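Local coordinates for protein twin-arginine translocation pathway signal (Rhodoferax ferrireducens, PDB 5IM2) that probably serves as the extracytoplasmic solute-binding protein of a TRAP transporter, and holds benzoate in the pocket between its lobes, at residues 188-192 / 224-230; 172-178 / 245-251; 129-135 / 256-262. All blocks are in the same frame, centred on the assembly; numbering follows the deposited sequence.

Contact 1: residues 188-192 / 224-230. With BEZ (benzoic acid), chain B.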
loop_
_atom_site.group_PDB
_atom_site.type_symbol
_atom_site.label_atom_id
_atom_site.label_comp_id
_atom_site.label_asym_id
_atom_site.label_seq_id
_atom_site.Cartn_x
_atom_site.Cartn_y
_atom_site.Cartn_z
ATOM N N GLY A 188 -7.422 -23.351 5.235
ATOM C CA GLY A 188 -8.703 -23.419 4.557
ATOM C C GLY A 188 -9.552 -22.173 4.655
ATOM O O GLY A 188 -10.619 -22.135 4.046
ATOM N N LEU A 189 -9.130 -21.150 5.402
ATOM C CA LEU A 189 -9.857 -19.893 5.417
ATOM C C LEU A 189 -9.698 -19.143 4.110
ATOM O O LEU A 189 -8.593 -19.007 3.581
ATOM C CB LEU A 189 -9.379 -18.978 6.541
ATOM C CG LEU A 189 -9.612 -19.415 7.991
ATOM C CD1 LEU A 189 -9.265 -18.256 8.935
ATOM C CD2 LEU A 189 -11.033 -19.863 8.224
ATOM N N LYS A 190 -10.811 -18.621 3.608
ATOM C CA LYS A 190 -10.792 -17.742 2.443
ATOM C C LYS A 190 -10.387 -16.345 2.898
ATOM O O LYS A 190 -11.174 -15.647 3.535
ATOM C CB LYS A 190 -12.161 -17.727 1.765
ATOM C CG LYS A 190 -12.522 -19.006 1.045
ATOM C CD LYS A 190 -13.944 -18.961 0.527
ATOM C CE LYS A 190 -14.975 -18.740 1.657
ATOM N NZ LYS A 190 -16.398 -18.959 1.224
ATOM N N MET A 191 -9.159 -15.937 2.567
ATOM C CA MET A 191 -8.546 -14.707 3.061
ATOM C C MET A 191 -8.210 -13.774 1.909
ATOM O O MET A 191 -7.483 -14.153 0.989
ATOM C CB MET A 191 -7.276 -15.024 3.846
ATOM C CG MET A 191 -7.543 -15.766 5.145
ATOM S SD MET A 191 -8.495 -14.812 6.378
ATOM C CE MET A 191 -7.344 -13.479 6.710
ATOM N N ARG A 192 -8.657 -12.525 2.018
ATOM C CA ARG A 192 -8.352 -11.505 1.016
ATOM C C ARG A 192 -6.949 -10.932 1.198
ATOM O O ARG A 192 -6.520 -10.624 2.321
ATOM C CB ARG A 192 -9.371 -10.362 1.092
ATOM C CG ARG A 192 -9.121 -9.218 0.139
ATOM C CD ARG A 192 -8.187 -8.132 0.733
ATOM N NE ARG A 192 -8.011 -7.050 -0.220
ATOM C CZ ARG A 192 -7.290 -5.954 0.008
ATOM N NH1 ARG A 192 -6.650 -5.777 1.176
ATOM N NH2 ARG A 192 -7.210 -5.044 -0.938
ATOM N N GLY A 224 -20.164 -13.525 1.982
ATOM C CA GLY A 224 -19.441 -14.690 2.458
ATOM C C GLY A 224 -18.447 -15.304 1.495
ATOM O O GLY A 224 -18.067 -16.461 1.688
ATOM N N THR A 225 -17.996 -14.579 0.463
ATOM C CA THR A 225 -16.968 -15.156 -0.394
ATOM C C THR A 225 -15.591 -15.078 0.236
ATOM O O THR A 225 -14.644 -15.675 -0.297
ATOM C CB THR A 225 -16.949 -14.497 -1.784
ATOM O OG1 THR A 225 -16.833 -13.081 -1.674
ATOM C CG2 THR A 225 -18.233 -14.851 -2.568
ATOM N N ILE A 226 -15.441 -14.342 1.341
ATOM C CA ILE A 226 -14.221 -14.379 2.137
ATOM C C ILE A 226 -14.580 -14.494 3.611
ATOM O O ILE A 226 -15.616 -13.993 4.065
ATOM C CB ILE A 226 -13.311 -13.148 1.895
ATOM C CG1 ILE A 226 -14.050 -11.835 2.151
ATOM C CG2 ILE A 226 -12.733 -13.184 0.492
ATOM C CD1 ILE A 226 -13.134 -10.623 2.044
ATOM N N ASP A 227 -13.691 -15.169 4.356
ATOM C CA ASP A 227 -13.757 -15.330 5.799
ATOM C C ASP A 227 -13.038 -14.203 6.544
ATOM O O ASP A 227 -13.243 -14.022 7.742
ATOM C CB ASP A 227 -13.120 -16.672 6.183
ATOM C CG ASP A 227 -13.897 -17.870 5.620
ATOM O OD1 ASP A 227 -15.135 -17.802 5.682
ATOM O OD2 ASP A 227 -13.290 -18.872 5.129
ATOM N N GLY A 228 -12.174 -13.477 5.865
ATOM C CA GLY A 228 -11.327 -12.505 6.525
ATOM C C GLY A 228 -10.509 -11.788 5.484
ATOM O O GLY A 228 -10.570 -12.104 4.285
ATOM N N ALA A 229 -9.748 -10.801 5.961
ATOM C CA ALA A 229 -8.986 -9.928 5.082
ATOM C C ALA A 229 -7.698 -9.514 5.761
ATOM O O ALA A 229 -7.660 -9.290 6.975
ATOM C CB ALA A 229 -9.756 -8.657 4.704
ATOM N N ALA A 230 -6.665 -9.357 4.946
ATOM C CA ALA A 230 -5.421 -8.743 5.374
ATOM C C ALA A 230 -5.517 -7.251 5.060
ATOM O O ALA A 230 -5.725 -6.880 3.910
ATOM C CB ALA A 230 -4.248 -9.391 4.638
HETATM C C BEZ B . -5.549 -2.475 0.621
HETATM O O1 BEZ B . -5.183 -3.456 1.330
HETATM O O2 BEZ B . -6.052 -2.686 -0.508
HETATM C C1 BEZ B . -5.412 -1.077 1.145
HETATM C C2 BEZ B . -5.801 -0.000 0.353
HETATM C C3 BEZ B . -5.694 1.290 0.875
HETATM C C4 BEZ B . -5.184 1.480 2.148
HETATM C C5 BEZ B . -4.776 0.410 2.920
HETATM C C6 BEZ B . -4.892 -0.888 2.410
#
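R192 and A230 meet by main chain and by side chain where strands 190-193 and 228-232 run parallel. The backbone ladder runs from R192 N to G228 O and from A230 N to R192 O (2.9 Å). At its start K190 O takes a bond from D227 N at 2.7 Å and a weak one from G228 N.

Two charged side chains hold the start of the pair. The carboxylate of D227 turns back on the strand, and its OD2 receives K190 N at 2.9 Å on the anti side, tilted out of the carboxylate plane. K190 lays its chain along T225 O and ends with NZ 3.0 Å from G224 O, just after helix 217-223. Apolar contact is slighter: M191 folds its thioether over G228, with SD 3.7 Å from G228 CA, where a side chain would collide with it.

With CG anti to the backbone N (chi1 178°), R192 sends its guanidinium past A230. NH1 reaches A230 O at 3.1 Å, in the guanidinium plane, while NH1 and NH2 bind benzoate O1 and O2 at 2.8 and 2.7 Å. M212 O also binds NH2. This bidentate arginine-carboxylate pair is the hallmark of ligand recognition in TRAP solute-binding proteins.

Contact 2: residues 172-178 / 245-251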
loop_
_atom_site.group_PDB
_atom_site.type_symbol
_atom_site.label_atom_id
_atom_site.label_comp_id
_atom_site.label_asym_id
_atom_site.label_seq_id
_atom_site.Cartn_x
_atom_site.Cartn_y
_atom_site.Cartn_z
ATOM N N VAL A 172 -2.429 -6.616 9.208
ATOM C CA VAL A 172 -3.144 -7.262 10.303
ATOM C C VAL A 172 -4.164 -8.217 9.683
ATOM O O VAL A 172 -4.665 -7.974 8.584
ATOM C CB VAL A 172 -3.827 -6.186 11.204
ATOM C CG1 VAL A 172 -4.712 -6.780 12.272
ATOM C CG2 VAL A 172 -2.790 -5.257 11.826
ATOM N N PHE A 173 -4.467 -9.307 10.385
ATOM C CA PHE A 173 -5.536 -10.217 9.983
ATOM C C PHE A 173 -6.853 -9.821 10.646
ATOM O O PHE A 173 -6.917 -9.679 11.870
ATOM C CB PHE A 173 -5.235 -11.663 10.388
ATOM C CG PHE A 173 -4.041 -12.272 9.717
ATOM C CD1 PHE A 173 -3.981 -12.376 8.335
ATOM C CD2 PHE A 173 -3.002 -12.783 10.474
ATOM C CE1 PHE A 173 -2.882 -12.946 7.720
ATOM C CE2 PHE A 173 -1.919 -13.396 9.869
ATOM C CZ PHE A 173 -1.860 -13.478 8.493
ATOM N N HIS A 174 -7.918 -9.767 9.851
ATOM C CA HIS A 174 -9.262 -9.458 10.328
ATOM C C HIS A 174 -10.169 -10.587 9.877
ATOM O O HIS A 174 -10.317 -10.818 8.672
ATOM C CB HIS A 174 -9.739 -8.122 9.767
ATOM C CG HIS A 174 -8.709 -7.046 9.890
ATOM N ND1 HIS A 174 -8.577 -6.277 11.024
ATOM C CD2 HIS A 174 -7.738 -6.635 9.039
ATOM C CE1 HIS A 174 -7.555 -5.454 10.883
ATOM N NE2 HIS A 174 -7.027 -5.646 9.683
ATOM N N THR A 175 -10.754 -11.309 10.833
ATOM C CA THR A 175 -11.562 -12.478 10.512
ATOM C C THR A 175 -12.921 -12.398 11.184
ATOM O O THR A 175 -13.088 -11.777 12.231
ATOM C CB THR A 175 -10.863 -13.751 10.946
ATOM O OG1 THR A 175 -10.422 -13.580 12.296
ATOM C CG2 THR A 175 -9.633 -14.015 10.054
ATOM N N LYS A 176 -13.896 -13.057 10.575
ATOM C CA LYS A 176 -15.248 -13.037 11.103
ATOM C C LYS A 176 -15.411 -13.941 12.325
ATOM O O LYS A 176 -16.047 -13.540 13.304
ATOM C CB LYS A 176 -16.235 -13.442 10.001
ATOM C CG LYS A 176 -16.376 -12.403 8.890
ATOM C CD LYS A 176 -17.578 -12.656 8.007
ATOM C CE LYS A 176 -17.228 -13.504 6.819
ATOM N NZ LYS A 176 -18.457 -13.902 6.055
ATOM N N ASP A 177 -14.842 -15.153 12.287
ATOM C CA ASP A 177 -15.188 -16.208 13.240
ATOM C C ASP A 177 -14.000 -16.841 13.957
ATOM O O ASP A 177 -14.155 -17.290 15.100
ATOM C CB ASP A 177 -15.950 -17.336 12.528
ATOM C CG ASP A 177 -17.209 -16.856 11.821
ATOM O OD1 ASP A 177 -18.091 -16.255 12.475
ATOM O OD2 ASP A 177 -17.316 -17.090 10.595
ATOM N N LYS A 178 -12.841 -16.960 13.302
ATOM C CA LYS A 178 -11.708 -17.699 13.859
ATOM C C LYS A 178 -10.635 -16.735 14.332
ATOM O O LYS A 178 -10.166 -15.897 13.562
ATOM C CB LYS A 178 -11.065 -18.676 12.859
ATOM C CG LYS A 178 -10.340 -19.814 13.640
ATOM C CD LYS A 178 -9.733 -20.918 12.811
ATOM C CE LYS A 178 -9.344 -22.109 13.700
ATOM N NZ LYS A 178 -10.396 -23.193 13.751
ATOM N N THR A 245 -16.201 -7.872 11.066
ATOM C CA THR A 245 -15.301 -8.913 11.561
ATOM C C THR A 245 -15.229 -8.778 13.076
ATOM O O THR A 245 -15.554 -7.730 13.634
ATOM C CB THR A 245 -13.884 -8.825 10.935
ATOM O OG1 THR A 245 -13.284 -7.560 11.226
ATOM C CG2 THR A 245 -13.912 -9.040 9.422
ATOM N N ARG A 246 -14.838 -9.864 13.751
ATOM C CA ARG A 246 -14.830 -9.898 15.211
ATOM C C ARG A 246 -13.450 -10.092 15.806
ATOM O O ARG A 246 -13.271 -9.821 17.000
ATOM C CB ARG A 246 -15.712 -11.038 15.757
ATOM C CG ARG A 246 -17.166 -10.717 15.937
ATOM C CD ARG A 246 -17.858 -11.829 16.735
ATOM N NE ARG A 246 -17.926 -13.079 15.983
ATOM C CZ ARG A 246 -18.969 -13.474 15.255
ATOM N NH1 ARG A 246 -20.064 -12.726 15.173
ATOM N NH2 ARG A 246 -18.921 -14.628 14.605
ATOM N N PHE A 247 -12.502 -10.613 15.036
ATOM C CA PHE A 247 -11.206 -11.021 15.540
ATOM C C PHE A 247 -10.126 -10.311 14.739
ATOM O O PHE A 247 -10.235 -10.179 13.517
ATOM C CB PHE A 247 -11.036 -12.539 15.441
ATOM C CG PHE A 247 -11.940 -13.292 16.347
ATOM C CD1 PHE A 247 -11.583 -13.524 17.660
ATOM C CD2 PHE A 247 -13.157 -13.761 15.884
ATOM C CE1 PHE A 247 -12.426 -14.218 18.502
ATOM C CE2 PHE A 247 -14.000 -14.459 16.715
ATOM C CZ PHE A 247 -13.637 -14.685 18.030
ATOM N N HIS A 248 -9.096 -9.838 15.437
ATOM C CA HIS A 248 -7.991 -9.143 14.799
ATOM C C HIS A 248 -6.689 -9.662 15.380
ATOM O O HIS A 248 -6.518 -9.670 16.603
ATOM C CB HIS A 248 -8.130 -7.643 15.031
ATOM C CG HIS A 248 -9.506 -7.130 14.743
ATOM N ND1 HIS A 248 -9.875 -6.632 13.510
ATOM C CD2 HIS A 248 -10.615 -7.083 15.511
ATOM C CE1 HIS A 248 -11.154 -6.296 13.537
ATOM N NE2 HIS A 248 -11.620 -6.548 14.744
ATOM N N SER A 249 -5.780 -10.097 14.519
ATOM C CA SER A 249 -4.463 -10.545 14.946
ATOM C C SER A 249 -3.412 -9.654 14.294
ATOM O O SER A 249 -3.244 -9.675 13.073
ATOM C CB SER A 249 -4.254 -12.014 14.593
ATOM O OG SER A 249 -4.948 -12.788 15.546
ATOM N N GLU A 250 -2.724 -8.867 15.116
ATOM C CA GLU A 250 -1.573 -8.092 14.701
ATOM C C GLU A 250 -0.299 -8.833 15.110
ATOM O O GLU A 250 -0.335 -9.842 15.809
ATOM C CB GLU A 250 -1.634 -6.684 15.319
ATOM C CG GLU A 250 -1.590 -6.713 16.837
ATOM C CD GLU A 250 -2.028 -5.409 17.527
ATOM O OE1 GLU A 250 -2.507 -4.460 16.858
ATOM O OE2 GLU A 250 -1.891 -5.350 18.771
ATOM N N PHE A 251 0.836 -8.344 14.620
ATOM C CA PHE A 251 2.140 -8.898 14.956
ATOM C C PHE A 251 2.860 -7.958 15.909
ATOM O O PHE A 251 2.967 -6.761 15.632
ATOM C CB PHE A 251 2.974 -9.101 13.688
ATOM C CG PHE A 251 2.568 -10.312 12.920
ATOM C CD1 PHE A 251 1.455 -10.286 12.117
ATOM C CD2 PHE A 251 3.258 -11.499 13.069
ATOM C CE1 PHE A 251 1.056 -11.431 11.430
ATOM C CE2 PHE A 251 2.869 -12.635 12.375
ATOM C CZ PHE A 251 1.776 -12.606 11.585
#
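H174 and H248 stand on one side of the sheet as a non-hydrogen-bonded antiparallel pair, and turn their imidazoles rim to rim with planes 69° apart. The two ND1 atoms approach to 2.8 Å, each in the plane of the other ring, and share a hydrogen bond whose direction is open. Both CG atoms stand beside the backbone N with nearly the same chi1 (-47° in H174), which brings these edges together. L231 O holds H174 NE2 and N315 ND2 holds H248 NE2, while W233 packs on both rings.

The other side carries F173, T175, F247 and S249. F173 and F251 cross obliquely, F173 CE2 meeting the edge of the F251 ring at CE1, 3.9 Å away. F247 lies against the backbone of 176-178, one face towards K178 C, and its CE2 is 3.3 Å from D177 O. T175 crosses F247 at about a right angle, and its OG1 donates to K178 O at 2.7 Å.

Beyond the strand end, D177 OD1 bridges to R246 NH2 at 2.8 Å, the carboxylate and guanidinium planes 42° apart, although R246 is poorly ordered. T175 O accepts from R246 N and F247 N, a classic beta bulge.

One ND1 must carry a proton and the other a lone pair; the carbonyl on H174 NE2 and the amide nitrogen on H248 NE2 are consistent with neutral rings in complementary tautomers, and two ND1 protons would be expected to break the bond.

Contact 3: residues 129-135 / 256-262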
loop_
_atom_site.group_PDB
_atom_site.type_symbol
_atom_site.label_atom_id
_atom_site.label_comp_id
_atom_site.label_asym_id
_atom_site.label_seq_id
_atom_site.Cartn_x
_atom_site.Cartn_y
_atom_site.Cartn_z
ATOM N N PHE A 129 8.941 -4.979 -1.907
ATOM C CA PHE A 129 8.571 -4.400 -0.611
ATOM C C PHE A 129 7.361 -5.057 0.015
ATOM O O PHE A 129 7.085 -4.826 1.207
ATOM C CB PHE A 129 8.338 -2.896 -0.774
ATOM C CG PHE A 129 9.606 -2.163 -1.028
ATOM C CD1 PHE A 129 10.490 -1.905 0.008
ATOM C CD2 PHE A 129 9.998 -1.838 -2.327
ATOM C CE1 PHE A 129 11.692 -1.309 -0.238
ATOM C CE2 PHE A 129 11.206 -1.232 -2.577
ATOM C CZ PHE A 129 12.061 -0.979 -1.545
ATOM N N GLU A 130 6.684 -5.907 -0.752
ATOM C CA GLU A 130 5.511 -6.662 -0.336
ATOM C C GLU A 130 5.859 -8.080 0.095
ATOM O O GLU A 130 4.968 -8.823 0.520
ATOM C CB GLU A 130 4.478 -6.708 -1.476
ATOM C CG GLU A 130 3.998 -5.304 -1.828
ATOM C CD GLU A 130 2.969 -5.245 -2.939
ATOM O OE1 GLU A 130 2.725 -6.260 -3.607
ATOM O OE2 GLU A 130 2.412 -4.149 -3.139
ATOM N N LEU A 131 7.140 -8.452 0.072
ATOM C CA LEU A 131 7.561 -9.780 0.473
ATOM C C LEU A 131 7.515 -9.919 1.989
ATOM O O LEU A 131 7.466 -8.928 2.722
ATOM C CB LEU A 131 8.976 -10.068 -0.040
ATOM C CG LEU A 131 9.149 -10.039 -1.564
ATOM C CD1 LEU A 131 10.589 -10.133 -1.899
ATOM C CD2 LEU A 131 8.395 -11.176 -2.202
ATOM N N PRO A 132 7.518 -11.138 2.502
ATOM C CA PRO A 132 7.299 -11.296 3.940
ATOM C C PRO A 132 8.411 -10.641 4.754
ATOM O O PRO A 132 9.601 -10.764 4.435
ATOM C CB PRO A 132 7.254 -12.818 4.123
ATOM C CG PRO A 132 6.740 -13.289 2.845
ATOM C CD PRO A 132 7.387 -12.422 1.800
ATOM N N PHE A 133 8.009 -9.935 5.804
ATOM C CA PHE A 133 8.941 -9.434 6.832
ATOM C C PHE A 133 10.078 -8.607 6.211
ATOM O O PHE A 133 11.273 -8.857 6.440
ATOM C CB PHE A 133 9.464 -10.599 7.675
ATOM C CG PHE A 133 8.368 -11.307 8.426
ATOM C CD1 PHE A 133 7.856 -10.763 9.575
ATOM C CD2 PHE A 133 7.820 -12.482 7.955
ATOM C CE1 PHE A 133 6.845 -11.359 10.253
ATOM C CE2 PHE A 133 6.802 -13.097 8.635
ATOM C CZ PHE A 133 6.315 -12.550 9.805
ATOM N N MET A 134 9.687 -7.626 5.382
ATOM C CA MET A 134 10.608 -6.656 4.775
ATOM C C MET A 134 10.638 -5.318 5.504
ATOM O O MET A 134 11.716 -4.722 5.659
ATOM C CB MET A 134 10.240 -6.396 3.314
ATOM C CG MET A 134 10.480 -7.531 2.369
ATOM S SD MET A 134 12.241 -7.850 2.113
ATOM C CE MET A 134 12.721 -6.381 1.274
ATOM N N MET A 135 9.497 -4.837 5.970
ATOM C CA MET A 135 9.398 -3.456 6.434
ATOM C C MET A 135 9.857 -3.303 7.872
ATOM O O MET A 135 9.645 -4.166 8.715
ATOM C CB MET A 135 7.950 -2.972 6.309
ATOM C CG MET A 135 7.694 -1.605 6.919
ATOM S SD MET A 135 5.994 -1.026 6.762
ATOM C CE MET A 135 5.159 -2.427 7.283
ATOM N N GLY A 256 8.664 -8.152 13.700
ATOM C CA GLY A 256 8.586 -7.611 12.356
ATOM C C GLY A 256 7.163 -7.447 11.870
ATOM O O GLY A 256 6.183 -7.566 12.605
ATOM N N ALA A 257 7.070 -7.115 10.584
ATOM C CA ALA A 257 5.805 -6.844 9.923
ATOM C C ALA A 257 5.587 -7.922 8.883
ATOM O O ALA A 257 6.399 -8.076 7.969
ATOM C CB ALA A 257 5.816 -5.467 9.264
ATOM N N LEU A 258 4.476 -8.633 8.987
ATOM C CA LEU A 258 4.243 -9.732 8.067
ATOM C C LEU A 258 4.283 -9.253 6.617
ATOM O O LEU A 258 4.934 -9.873 5.771
ATOM C CB LEU A 258 2.899 -10.398 8.373
ATOM C CG LEU A 258 2.523 -11.512 7.372
ATOM C CD1 LEU A 258 3.507 -12.642 7.472
ATOM C CD2 LEU A 258 1.131 -11.996 7.670
ATOM N N TYR A 259 3.569 -8.170 6.297
ATOM C CA TYR A 259 3.618 -7.618 4.946
ATOM C C TYR A 259 3.239 -6.139 4.990
ATOM O O TYR A 259 2.669 -5.642 5.961
ATOM C CB TYR A 259 2.678 -8.378 3.965
ATOM C CG TYR A 259 1.262 -7.897 4.064
ATOM C CD1 TYR A 259 0.426 -8.341 5.070
ATOM C CD2 TYR A 259 0.785 -6.930 3.192
ATOM C CE1 TYR A 259 -0.869 -7.838 5.207
ATOM C CE2 TYR A 259 -0.509 -6.426 3.316
ATOM C CZ TYR A 259 -1.322 -6.881 4.329
ATOM O OH TYR A 259 -2.599 -6.368 4.453
ATOM N N THR A 260 3.550 -5.458 3.897
ATOM C CA THR A 260 2.937 -4.180 3.562
ATOM C C THR A 260 2.666 -4.159 2.062
ATOM O O THR A 260 3.153 -5.003 1.297
ATOM C CB THR A 260 3.807 -3.009 4.027
ATOM O OG1 THR A 260 3.077 -1.796 3.847
ATOM C CG2 THR A 260 5.133 -2.933 3.275
ATOM N N ALA A 261 1.840 -3.210 1.643
ATOM C CA ALA A 261 1.557 -3.002 0.232
ATOM C C ALA A 261 2.146 -1.670 -0.208
ATOM O O ALA A 261 2.292 -0.753 0.588
ATOM C CB ALA A 261 0.050 -3.044 -0.052
ATOM N N THR A 262 2.497 -1.585 -1.486
ATOM C CA THR A 262 3.049 -0.383 -2.071
ATOM C C THR A 262 1.977 0.430 -2.763
ATOM O O THR A 262 0.998 -0.100 -3.285
ATOM C CB THR A 262 4.157 -0.695 -3.076
ATOM O OG1 THR A 262 3.655 -1.506 -4.135
ATOM C CG2 THR A 262 5.270 -1.395 -2.393
HETATM O O HOH W 1 6.198 -6.561 3.046
HETATM O O HOH W 2 1.895 -3.075 -5.424
HETATM O O HOH W 3 7.083 -6.399 5.663
HETATM O O HOH W 4 9.515 -7.007 9.036
#
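E130 OE2 is gripped by T262 N on its anti lone pair, at 3.1 Å and nearly straight (171°), and by a water that donates to it at 2.6 Å and also bonds T262 OG1. An extended chain beyond CG (chi2 -180°) carries the carboxylate past A261 and past T260 O, which is buried without a hydrogen-bond partner, to that amide, and E130 OE1 is taken by T195 OG1. A leucine in place of E130 would probably leave T262 N and the hydroxyl of T195 without their carboxylate mate.

Three more waters stitch the two loops together. One donates to F129 O and L131 O and accepts from T260 N; another joins M135 N to A257 O, the last A257 N to M135 O. Between the backbones, F133 N bonds L258 O at 3.1 Å, from well above the carbonyl plane, with CA-H...O contacts beside it.

F133 and M135 supply the apolar half. The F133 ring takes L258 CA over one face, 3.9 Å from the centroid, in a CH-pi contact, its CE2 touches L258 CD1 at 3.5 Å, and K329 adds a cation-pi contact. M135 crosses T260 at about a right angle, its chain bent only at the end (chi3 48°), where CE settles 3.6 Å from T260 CB and 3.7 Å from A257 CB.

Apart from the 3-10 residues 129-130 the contact is largely loop, and 256-262 leads from strand 247-251 of one sheet to strand 262-267 of the other, an interdomain connection expected of the two-lobed periplasmic binding protein fold, with Y259 close to the benzoate.

Contacts 1 and 2 hold neighbouring parts of one six-stranded sheet, for strand 228-232 lies between 190-193 and 171-175; A229 N probably bonds H174 O, joining the two ladders. Both are partly buried, with K190, D227, D177 and R246 at the outer, more exposed end. Contact 3, buried and nearer the centre of the chain, links loops without a ladder and relies on waters, one buried carboxylate and apolar packing. Its L258 packs on F173 and F251 of contact 2, and the hydroxyl of Y259 lies close to A230 of contact 1. Direct ligand binding belongs to contact 1, whereas the histidine pair of contact 2 stands further back from the benzoate.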